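Local atomic coordinates of argonaute protein (Marinitoga piezophila, PDB entry 5I4A), a protein that uses short guide RNAs with a 5'-hydroxyl end to bind complementary DNA or RNA targets and cleave them. Residues Phe432-Met437 against Ile602-Arg607; Asp556-Ile561 against Leu577-Val582; Pro573-Asn578 against Asn616-Tyr621. All blocks are in the same frame, centred on the assembly; numbering follows the deposited sequence.

Interaction 1. Residues Phe432-Met437 against Ile602-Arg607; sequences FILKKM and IYLLTR
Leu-604, on helix 595-605, slides past both Leu-434 and Met-437, its side chain pointing the opposite way to theirs. The contact lies within the PIWI domain, whose core is an RNase H fold, and sets that helix against strand 433-434, which pairs with strand 271-272 of linker L2. CB of Leu-604 is 3.9 Å from CD1 of Leu-434. Farther out, CD1 of Leu-604 fits into the angle between CB of Lys-436 (3.7 Å) and SD of Met-437 (3.8 Å). CD1 of Leu-434 pushes on to the backbone, 3.2 Å from O of Leu-604, the carbonyl that takes the N-H of Arg-607. Phe-432 turns its ring edge to the carbonyl of Arg-607, with CE1 3.1 Å from O of Arg-607 and the oxygen near the ring plane; with chi1 at 61°, CG sits between the backbone N and the carbonyl carbon, which turns the ring toward Arg-607. The guanidinium of Arg-607 leads away and bonds through NH1 to OH of Tyr-271, whose ring also meets Phe-432 edge-to-face. Met-437, bent at chi2 and chi3, curls its methyl round so that CE lies 4.4 Å from CD2 of Leu-605.

Interaction 2. Residues Asp556-Ile561 against Leu577-Val582; sequences DLKEWI and LNQKGV
Gln-579 reaches over Lys-558 to the backbone of Leu-557, and is the central side chain of the contact. CG is anti to the backbone N (chi1 -179°) and the chain runs straight on from there, which brings the amide to the neighbouring loop. CB lies 4.2 Å from CE of Lys-558, and CG is likewise 4.2 Å from CG of the same lysine, so the two aliphatic chains cross. Past them, CD comes to 4.0 Å from CB of Leu-557. At the tip, OE1 accepts the N-H of Leu-557 in a nearly straight bond (170°); its modelled length of 2.4 Å between N and OE1 is too short to be taken literally. The other amide branch, NE2, bonds to O of Asp-555, so one flat group holds two consecutive peptides and its rotation is fixed. OD1 of Asp-556 lies 3.4 Å from OE1 of Gln-579, a meeting of two acceptors with carboxylate and amide planes almost parallel. That carboxylate is occupied within its own loop: OD1 takes the N-H of Lys-558 at 3.3 Å, from 60° out of its plane, in an Asx turn, and NZ of Lys-558 forms a long salt bridge with the same OD1 at 3.9 Å. CE of Lys-558 also comes to 3.7 Å from O of Leu-577. A type II turn from Leu-557 to Trp-560 follows at once and leads into strand 560-565. That strand lies between strand 264-266, contributed by linker L2, and strand 568-571 in the mixed sheet of the PIWI domain, with Ile-561 packed on helix 595-605, while the chain after Gln-579 enters strand 582-589 on the other flank of 568-571.

Interaction 3. Residues Pro573-Asn578 against Asn616-Tyr621; sequences PKTFLN and NYKLPY. With nucleotides of chain B.
Asn-616 grips Lys-574 twice through its amide. ND2 gives a hydrogen bond to O of Lys-574 at 3.0 Å (158°), the donor tilted slightly from the carbonyl plane, while OD1 accepts from NZ of the same lysine, whose chain bends at chi3 and chi4 to come back to it; the modelled 2.5 Å between NZ and OD1 is doubtfully short. Beside this, CG of Pro-573 touches CB of Lys-618 at 3.9 Å, the two side chains crossing at about a right angle. The extended lysine then runs past Thr-575, with CE 3.9 Å from OG1. The two loops line the guide-RNA channel of the PIWI domain, an RNase H fold: NZ of Lys-618 points to the phosphate of C5 of chain B, where the model is too tight for its distance to mean much. CD2 of Leu-577 packs 3.7 Å from C5' of that nucleotide, and CZ of Phe-576 stands 3.4 Å from O2' of A4 of chain B. Behind this layer, OG1 of Thr-575 donates to O of Lys-574 at 2.7 Å, from the face of the carbonyl opposite to ND2 of Asn-616. With chi1 of 52° swinging the Asn-616 amide round, ND2 also reaches O of Tyr-617 at 3.3 Å, nearly straight. Putting an alanine at Asn-616 would probably leave the Lys-574 ammonium without this acceptor, and the carbonyls of Lys-574 and Tyr-617 without the amide N-H donors that tie the two loops and brace 616-621. Farther out, OH of Tyr-571 bonds to O of Lys-618, and Pro-620 stands at the N-cap of helix 621-631.

Overall arrangement
Interactions 2 and 3 share Leu-577 and Asn-578, and their centres are about 8 Å apart; the centre of interaction 1 lies about 13 Å from that of interaction 3 and about 18 Å from that of interaction 2. Arg-607 and Lys-574 join the first and third, NH2 and NZ only 3.0 Å apart, with OE2 of Glu-559 4.0 Å from NH2 of Arg-607, where it probably eases the like charges. A backbone link, O of Leu-605 to N of Tyr-621, probably a hydrogen bond, ties helix 595-605 to helix 621-631. The side chain of Lys-618 is about 9 Å from that of Asn-627 and about 11 Å from that of Asp-519, both inferred active-site residues, so interaction 3 borders the guide and lies near the catalytic centre.

Interaction 1. Residues Phe432-Met437 against Ile602-Arg607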
# COMPACT_ATOMS: atom_id res chain seq x y z
N PHE A 432 -18.92 -15.95 5.39
CA PHE A 432 -19.98 -15.26 4.66
C PHE A 432 -19.67 -15.35 3.17
O PHE A 432 -18.53 -15.57 2.77
CB PHE A 432 -20.09 -13.79 5.08
CG PHE A 432 -18.84 -12.98 4.83
CD1 PHE A 432 -18.58 -12.47 3.57
CD2 PHE A 432 -17.94 -12.74 5.84
CE1 PHE A 432 -17.43 -11.74 3.32
CE2 PHE A 432 -16.79 -12.01 5.61
CZ PHE A 432 -16.53 -11.51 4.35
N ILE A 433 -20.70 -15.14 2.36
CA ILE A 433 -20.52 -14.86 0.94
C ILE A 433 -21.21 -13.54 0.64
O ILE A 433 -22.17 -13.15 1.31
CB ILE A 433 -21.06 -15.99 0.02
CG1 ILE A 433 -22.59 -16.06 0.08
CG2 ILE A 433 -20.44 -17.32 0.40
CD1 ILE A 433 -23.18 -17.11 -0.82
N LEU A 434 -20.69 -12.83 -0.35
CA LEU A 434 -21.27 -11.55 -0.73
C LEU A 434 -22.52 -11.79 -1.57
O LEU A 434 -22.51 -12.62 -2.49
CB LEU A 434 -20.26 -10.70 -1.49
CG LEU A 434 -19.01 -10.29 -0.72
CD1 LEU A 434 -18.25 -9.21 -1.47
CD2 LEU A 434 -19.36 -9.82 0.69
N LYS A 435 -23.59 -11.07 -1.25
CA LYS A 435 -24.85 -11.25 -1.98
C LYS A 435 -24.66 -11.01 -3.47
O LYS A 435 -25.20 -11.76 -4.30
CB LYS A 435 -25.90 -10.30 -1.41
CG LYS A 435 -27.33 -10.76 -1.63
CD LYS A 435 -28.32 -9.74 -1.09
CE LYS A 435 -29.74 -10.29 -1.13
NZ LYS A 435 -29.99 -11.00 -2.41
N LYS A 436 -23.89 -9.99 -3.84
CA LYS A 436 -23.66 -9.66 -5.24
C LYS A 436 -22.60 -10.53 -5.90
O LYS A 436 -22.49 -10.52 -7.13
CB LYS A 436 -23.28 -8.19 -5.37
CG LYS A 436 -24.40 -7.23 -4.99
CD LYS A 436 -23.98 -5.78 -5.11
CE LYS A 436 -25.19 -4.86 -5.01
NZ LYS A 436 -24.82 -3.42 -5.08
N MET A 437 -21.83 -11.29 -5.12
CA MET A 437 -20.83 -12.20 -5.67
C MET A 437 -21.34 -13.63 -5.82
O MET A 437 -20.62 -14.47 -6.36
CB MET A 437 -19.57 -12.21 -4.80
CG MET A 437 -18.79 -10.91 -4.82
SD MET A 437 -18.12 -10.53 -6.45
CE MET A 437 -16.92 -11.83 -6.65
N ILE A 602 -14.43 -5.61 -8.72
CA ILE A 602 -13.15 -5.32 -8.09
C ILE A 602 -13.36 -4.73 -6.71
O ILE A 602 -12.64 -5.06 -5.76
CB ILE A 602 -12.31 -4.40 -9.00
CG1 ILE A 602 -11.88 -5.16 -10.26
CG2 ILE A 602 -11.10 -3.85 -8.25
CD1 ILE A 602 -11.27 -4.28 -11.31
N TYR A 603 -14.36 -3.85 -6.57
CA TYR A 603 -14.66 -3.29 -5.26
C TYR A 603 -15.19 -4.36 -4.31
O TYR A 603 -14.80 -4.41 -3.14
CB TYR A 603 -15.67 -2.15 -5.39
CG TYR A 603 -16.01 -1.50 -4.07
CD1 TYR A 603 -15.14 -0.58 -3.49
CD2 TYR A 603 -17.18 -1.80 -3.40
CE1 TYR A 603 -15.43 0.02 -2.29
CE2 TYR A 603 -17.48 -1.21 -2.19
CZ TYR A 603 -16.61 -0.30 -1.64
OH TYR A 603 -16.90 0.30 -0.44
N LEU A 604 -16.09 -5.22 -4.79
CA LEU A 604 -16.59 -6.31 -3.96
C LEU A 604 -15.47 -7.23 -3.51
O LEU A 604 -15.55 -7.81 -2.42
CB LEU A 604 -17.67 -7.10 -4.70
CG LEU A 604 -18.99 -6.40 -5.03
CD1 LEU A 604 -19.76 -7.17 -6.08
CD2 LEU A 604 -19.84 -6.21 -3.78
N LEU A 605 -14.42 -7.36 -4.32
CA LEU A 605 -13.28 -8.19 -3.93
C LEU A 605 -12.61 -7.68 -2.66
O LEU A 605 -11.95 -8.45 -1.96
CB LEU A 605 -12.26 -8.26 -5.06
CG LEU A 605 -12.61 -9.22 -6.21
CD1 LEU A 605 -11.53 -9.17 -7.28
CD2 LEU A 605 -12.78 -10.63 -5.67
N THR A 606 -12.75 -6.39 -2.35
CA THR A 606 -12.20 -5.87 -1.10
C THR A 606 -12.96 -6.36 0.12
O THR A 606 -12.51 -6.13 1.25
CB THR A 606 -12.19 -4.34 -1.11
OG1 THR A 606 -13.51 -3.85 -0.84
CG2 THR A 606 -11.72 -3.81 -2.46
N ARG A 607 -14.10 -7.04 -0.07
CA ARG A 607 -14.92 -7.50 1.04
C ARG A 607 -15.20 -8.99 1.02
O ARG A 607 -15.92 -9.47 1.91
CB ARG A 607 -16.27 -6.75 1.05
CG ARG A 607 -16.16 -5.24 1.14
CD ARG A 607 -15.72 -4.78 2.52
NE ARG A 607 -15.94 -3.35 2.69
CZ ARG A 607 -17.08 -2.82 3.11
NH1 ARG A 607 -18.11 -3.61 3.41
NH2 ARG A 607 -17.21 -1.50 3.22

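Interaction 2. Residues Asp556-Ile561 against Leu577-Val582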
# COMPACT_ATOMS: atom_id res chain seq x y z
N ASP A 556 -16.54 14.01 1.67
CA ASP A 556 -16.46 12.62 2.12
C ASP A 556 -16.80 11.71 0.95
O ASP A 556 -17.94 11.70 0.47
CB ASP A 556 -17.39 12.37 3.30
CG ASP A 556 -17.37 10.92 3.75
OD1 ASP A 556 -16.29 10.30 3.70
OD2 ASP A 556 -18.43 10.40 4.14
N LEU A 557 -15.82 10.93 0.50
CA LEU A 557 -15.99 9.99 -0.60
C LEU A 557 -15.85 8.54 -0.15
O LEU A 557 -15.80 7.65 -1.00
CB LEU A 557 -14.98 10.30 -1.71
CG LEU A 557 -15.02 11.73 -2.25
CD1 LEU A 557 -13.81 12.02 -3.11
CD2 LEU A 557 -16.30 11.97 -3.03
N LYS A 558 -15.78 8.29 1.16
CA LYS A 558 -15.60 6.93 1.65
C LYS A 558 -16.78 6.06 1.23
O LYS A 558 -17.94 6.46 1.35
CB LYS A 558 -15.45 6.93 3.17
CG LYS A 558 -14.28 7.76 3.68
CD LYS A 558 -13.73 7.18 4.97
CE LYS A 558 -12.89 8.18 5.74
NZ LYS A 558 -13.74 9.17 6.47
N GLU A 559 -16.46 4.87 0.72
CA GLU A 559 -17.39 3.88 0.19
C GLU A 559 -18.03 4.32 -1.13
O GLU A 559 -19.01 3.70 -1.57
CB GLU A 559 -18.48 3.51 1.20
CG GLU A 559 -17.92 3.00 2.52
CD GLU A 559 -19.00 2.63 3.52
OE1 GLU A 559 -19.13 3.34 4.54
OE2 GLU A 559 -19.71 1.64 3.29
N TRP A 560 -17.50 5.35 -1.77
CA TRP A 560 -17.98 5.81 -3.07
C TRP A 560 -17.02 5.38 -4.17
O TRP A 560 -15.81 5.32 -3.98
CB TRP A 560 -18.14 7.33 -3.09
CG TRP A 560 -19.37 7.81 -2.41
CD1 TRP A 560 -19.52 8.10 -1.08
CD2 TRP A 560 -20.65 8.04 -3.02
NE1 TRP A 560 -20.81 8.51 -0.83
CE2 TRP A 560 -21.52 8.48 -2.00
CE3 TRP A 560 -21.13 7.93 -4.32
CZ2 TRP A 560 -22.85 8.81 -2.26
CZ3 TRP A 560 -22.45 8.25 -4.57
CH2 TRP A 560 -23.30 8.69 -3.54
N ILE A 561 -17.59 5.09 -5.34
CA ILE A 561 -16.82 4.82 -6.55
C ILE A 561 -17.05 5.98 -7.51
O ILE A 561 -18.19 6.29 -7.87
CB ILE A 561 -17.23 3.48 -7.20
CG1 ILE A 561 -16.86 2.31 -6.28
CG2 ILE A 561 -16.56 3.32 -8.56
CD1 ILE A 561 -16.97 0.96 -6.96
N LEU A 577 -9.51 5.84 9.34
CA LEU A 577 -8.36 6.72 9.22
C LEU A 577 -8.66 7.80 8.17
O LEU A 577 -9.83 8.09 7.87
CB LEU A 577 -7.11 5.91 8.86
CG LEU A 577 -6.50 4.91 9.84
CD1 LEU A 577 -7.22 3.57 9.77
CD2 LEU A 577 -5.02 4.73 9.55
N ASN A 578 -7.61 8.38 7.59
CA ASN A 578 -7.78 9.41 6.58
C ASN A 578 -8.34 8.82 5.29
O ASN A 578 -8.11 7.65 4.96
CB ASN A 578 -6.45 10.10 6.29
CG ASN A 578 -5.98 10.96 7.45
OD1 ASN A 578 -6.74 11.79 7.96
ND2 ASN A 578 -4.74 10.76 7.88
N GLN A 579 -9.09 9.64 4.57
CA GLN A 579 -9.70 9.24 3.31
C GLN A 579 -8.61 9.04 2.25
O GLN A 579 -7.93 9.99 1.86
CB GLN A 579 -10.70 10.31 2.87
CG GLN A 579 -11.44 10.02 1.59
CD GLN A 579 -12.50 11.07 1.32
OE1 GLN A 579 -13.69 10.86 1.57
NE2 GLN A 579 -12.08 12.23 0.81
N LYS A 580 -8.44 7.80 1.80
CA LYS A 580 -7.45 7.46 0.78
C LYS A 580 -8.14 6.73 -0.36
O LYS A 580 -9.05 5.93 -0.13
CB LYS A 580 -6.32 6.60 1.35
CG LYS A 580 -5.48 7.28 2.42
CD LYS A 580 -4.05 6.77 2.42
CE LYS A 580 -4.00 5.25 2.43
NZ LYS A 580 -2.59 4.74 2.46
N GLY A 581 -7.69 7.00 -1.58
CA GLY A 581 -8.30 6.44 -2.76
C GLY A 581 -7.51 5.30 -3.36
O GLY A 581 -6.32 5.14 -3.13
N VAL A 582 -8.21 4.50 -4.16
CA VAL A 582 -7.61 3.40 -4.91
C VAL A 582 -8.05 3.54 -6.36
O VAL A 582 -9.25 3.45 -6.66
CB VAL A 582 -8.01 2.02 -4.35
CG1 VAL A 582 -7.47 0.92 -5.24
CG2 VAL A 582 -7.51 1.86 -2.93

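Interaction 3. Residues Pro573-Asn578 against Asn616-Tyr621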
# COMPACT_ATOMS: atom_id res chain seq x y z
N PRO A 573 -12.26 3.14 -0.09
CA PRO A 573 -12.82 2.12 0.80
C PRO A 573 -13.10 2.68 2.19
O PRO A 573 -12.52 3.68 2.62
CB PRO A 573 -11.73 1.05 0.84
CG PRO A 573 -10.46 1.81 0.57
CD PRO A 573 -10.84 2.91 -0.39
N LYS A 574 -14.01 2.01 2.89
CA LYS A 574 -14.35 2.43 4.24
C LYS A 574 -13.13 2.32 5.15
O LYS A 574 -12.40 1.33 5.12
CB LYS A 574 -15.50 1.58 4.80
CG LYS A 574 -15.95 2.02 6.19
CD LYS A 574 -17.28 1.41 6.59
CE LYS A 574 -17.11 -0.01 7.14
NZ LYS A 574 -16.65 -0.97 6.10
N THR A 575 -12.91 3.37 5.94
CA THR A 575 -11.73 3.45 6.79
C THR A 575 -12.03 4.41 7.93
O THR A 575 -12.70 5.43 7.72
CB THR A 575 -10.50 3.91 6.00
OG1 THR A 575 -10.32 3.09 4.85
CG2 THR A 575 -9.26 3.83 6.85
N PHE A 576 -11.56 4.08 9.13
CA PHE A 576 -11.62 5.00 10.26
C PHE A 576 -10.41 5.92 10.32
O PHE A 576 -10.29 6.71 11.26
CB PHE A 576 -11.78 4.23 11.58
CG PHE A 576 -10.71 3.20 11.81
CD1 PHE A 576 -10.86 1.90 11.34
CD2 PHE A 576 -9.56 3.51 12.52
CE1 PHE A 576 -9.88 0.95 11.55
CE2 PHE A 576 -8.58 2.56 12.74
CZ PHE A 576 -8.74 1.28 12.25
N LEU A 577 -9.51 5.84 9.34
CA LEU A 577 -8.36 6.72 9.22
C LEU A 577 -8.66 7.80 8.17
O LEU A 577 -9.83 8.09 7.87
CB LEU A 577 -7.11 5.91 8.86
CG LEU A 577 -6.50 4.91 9.84
CD1 LEU A 577 -7.22 3.57 9.77
CD2 LEU A 577 -5.02 4.73 9.55
N ASN A 578 -7.61 8.38 7.59
CA ASN A 578 -7.78 9.41 6.58
C ASN A 578 -8.34 8.82 5.29
O ASN A 578 -8.11 7.65 4.96
CB ASN A 578 -6.45 10.10 6.29
CG ASN A 578 -5.98 10.96 7.45
OD1 ASN A 578 -6.74 11.79 7.96
ND2 ASN A 578 -4.74 10.76 7.88
N ASN A 616 -12.08 -3.68 7.50
CA ASN A 616 -12.21 -4.24 6.16
C ASN A 616 -10.95 -3.95 5.35
O ASN A 616 -10.22 -2.99 5.61
CB ASN A 616 -13.44 -3.70 5.43
CG ASN A 616 -13.52 -2.19 5.44
OD1 ASN A 616 -14.26 -1.60 6.23
ND2 ASN A 616 -12.75 -1.55 4.57
N TYR A 617 -10.72 -4.79 4.36
CA TYR A 617 -9.58 -4.62 3.47
C TYR A 617 -9.78 -3.40 2.57
O TYR A 617 -10.91 -3.00 2.27
CB TYR A 617 -9.39 -5.87 2.61
CG TYR A 617 -8.98 -7.09 3.42
CD1 TYR A 617 -7.99 -7.01 4.38
CD2 TYR A 617 -9.60 -8.32 3.22
CE1 TYR A 617 -7.61 -8.12 5.12
CE2 TYR A 617 -9.23 -9.43 3.95
CZ TYR A 617 -8.23 -9.33 4.90
OH TYR A 617 -7.86 -10.43 5.64
N LYS A 618 -8.67 -2.81 2.14
CA LYS A 618 -8.68 -1.66 1.25
C LYS A 618 -8.48 -2.03 -0.21
O LYS A 618 -9.05 -1.37 -1.09
CB LYS A 618 -7.60 -0.66 1.68
CG LYS A 618 -7.90 0.03 3.00
CD LYS A 618 -6.63 0.44 3.73
CE LYS A 618 -6.97 1.02 5.09
NZ LYS A 618 -5.82 0.93 6.04
N LEU A 619 -7.71 -3.06 -0.48
CA LEU A 619 -7.42 -3.54 -1.82
C LEU A 619 -8.22 -4.81 -2.10
O LEU A 619 -8.64 -5.51 -1.18
CB LEU A 619 -5.93 -3.82 -1.98
CG LEU A 619 -5.03 -2.60 -1.78
CD1 LEU A 619 -3.56 -2.99 -1.73
CD2 LEU A 619 -5.28 -1.59 -2.89
N PRO A 620 -8.44 -5.14 -3.38
CA PRO A 620 -9.08 -6.42 -3.69
C PRO A 620 -8.29 -7.57 -3.09
O PRO A 620 -7.06 -7.55 -3.08
CB PRO A 620 -9.08 -6.46 -5.23
CG PRO A 620 -8.05 -5.45 -5.64
CD PRO A 620 -8.10 -4.39 -4.59
N TYR A 621 -9.01 -8.55 -2.56
CA TYR A 621 -8.39 -9.63 -1.79
C TYR A 621 -7.22 -10.30 -2.51
O TYR A 621 -6.17 -10.49 -1.86
CB TYR A 621 -9.47 -10.64 -1.39
CG TYR A 621 -9.05 -11.62 -0.30
CD1 TYR A 621 -8.33 -11.20 0.81
CD2 TYR A 621 -9.40 -12.96 -0.39
CE1 TYR A 621 -7.96 -12.09 1.80
CE2 TYR A 621 -9.04 -13.85 0.59
CZ TYR A 621 -8.32 -13.42 1.68
OH TYR A 621 -7.96 -14.32 2.66
P C B 5 -3.49 -0.71 8.14
OP1 C B 5 -3.84 -0.03 6.86
OP2 C B 5 -2.79 -2.01 8.09
O5' C B 5 -2.61 0.30 9.01
C5' C B 5 -3.09 1.59 9.37
C4' C B 5 -2.32 2.16 10.53
O4' C B 5 -2.33 1.23 11.63
C3' C B 5 -0.85 2.44 10.26
O3' C B 5 -0.67 3.73 9.70
C2' C B 5 -0.20 2.30 11.64
O2' C B 5 -0.23 3.53 12.34
C1' C B 5 -1.12 1.30 12.34
N1 C B 5 -0.55 -0.06 12.48
C2 C B 5 0.38 -0.32 13.48
O2 C B 5 0.75 0.60 14.22
N3 C B 5 0.88 -1.58 13.62
C4 C B 5 0.47 -2.55 12.80
N4 C B 5 0.99 -3.77 12.98
C5 C B 5 -0.49 -2.32 11.78
C6 C B 5 -0.97 -1.07 11.66
P A B 4 -5.37 -6.07 9.64
OP1 A B 4 -5.82 -6.17 8.23
OP2 A B 4 -4.14 -6.77 10.08
O5' A B 4 -5.23 -4.52 9.99
C5' A B 4 -6.33 -3.63 9.79
C4' A B 4 -6.12 -2.33 10.51
O4' A B 4 -6.08 -2.54 11.95
C3' A B 4 -4.83 -1.59 10.22
O3' A B 4 -4.85 -0.89 8.99
C2' A B 4 -4.69 -0.68 11.44
O2' A B 4 -5.54 0.45 11.32
C1' A B 4 -5.23 -1.58 12.55
N9 A B 4 -4.15 -2.28 13.26
C8 A B 4 -3.68 -3.56 13.07
N7 A B 4 -2.70 -3.88 13.88
C5 A B 4 -2.50 -2.74 14.64
C6 A B 4 -1.59 -2.44 15.67
N6 A B 4 -0.68 -3.31 16.13
N1 A B 4 -1.64 -1.21 16.22
C2 A B 4 -2.56 -0.34 15.77
N3 A B 4 -3.46 -0.51 14.80
C4 A B 4 -3.38 -1.74 14.27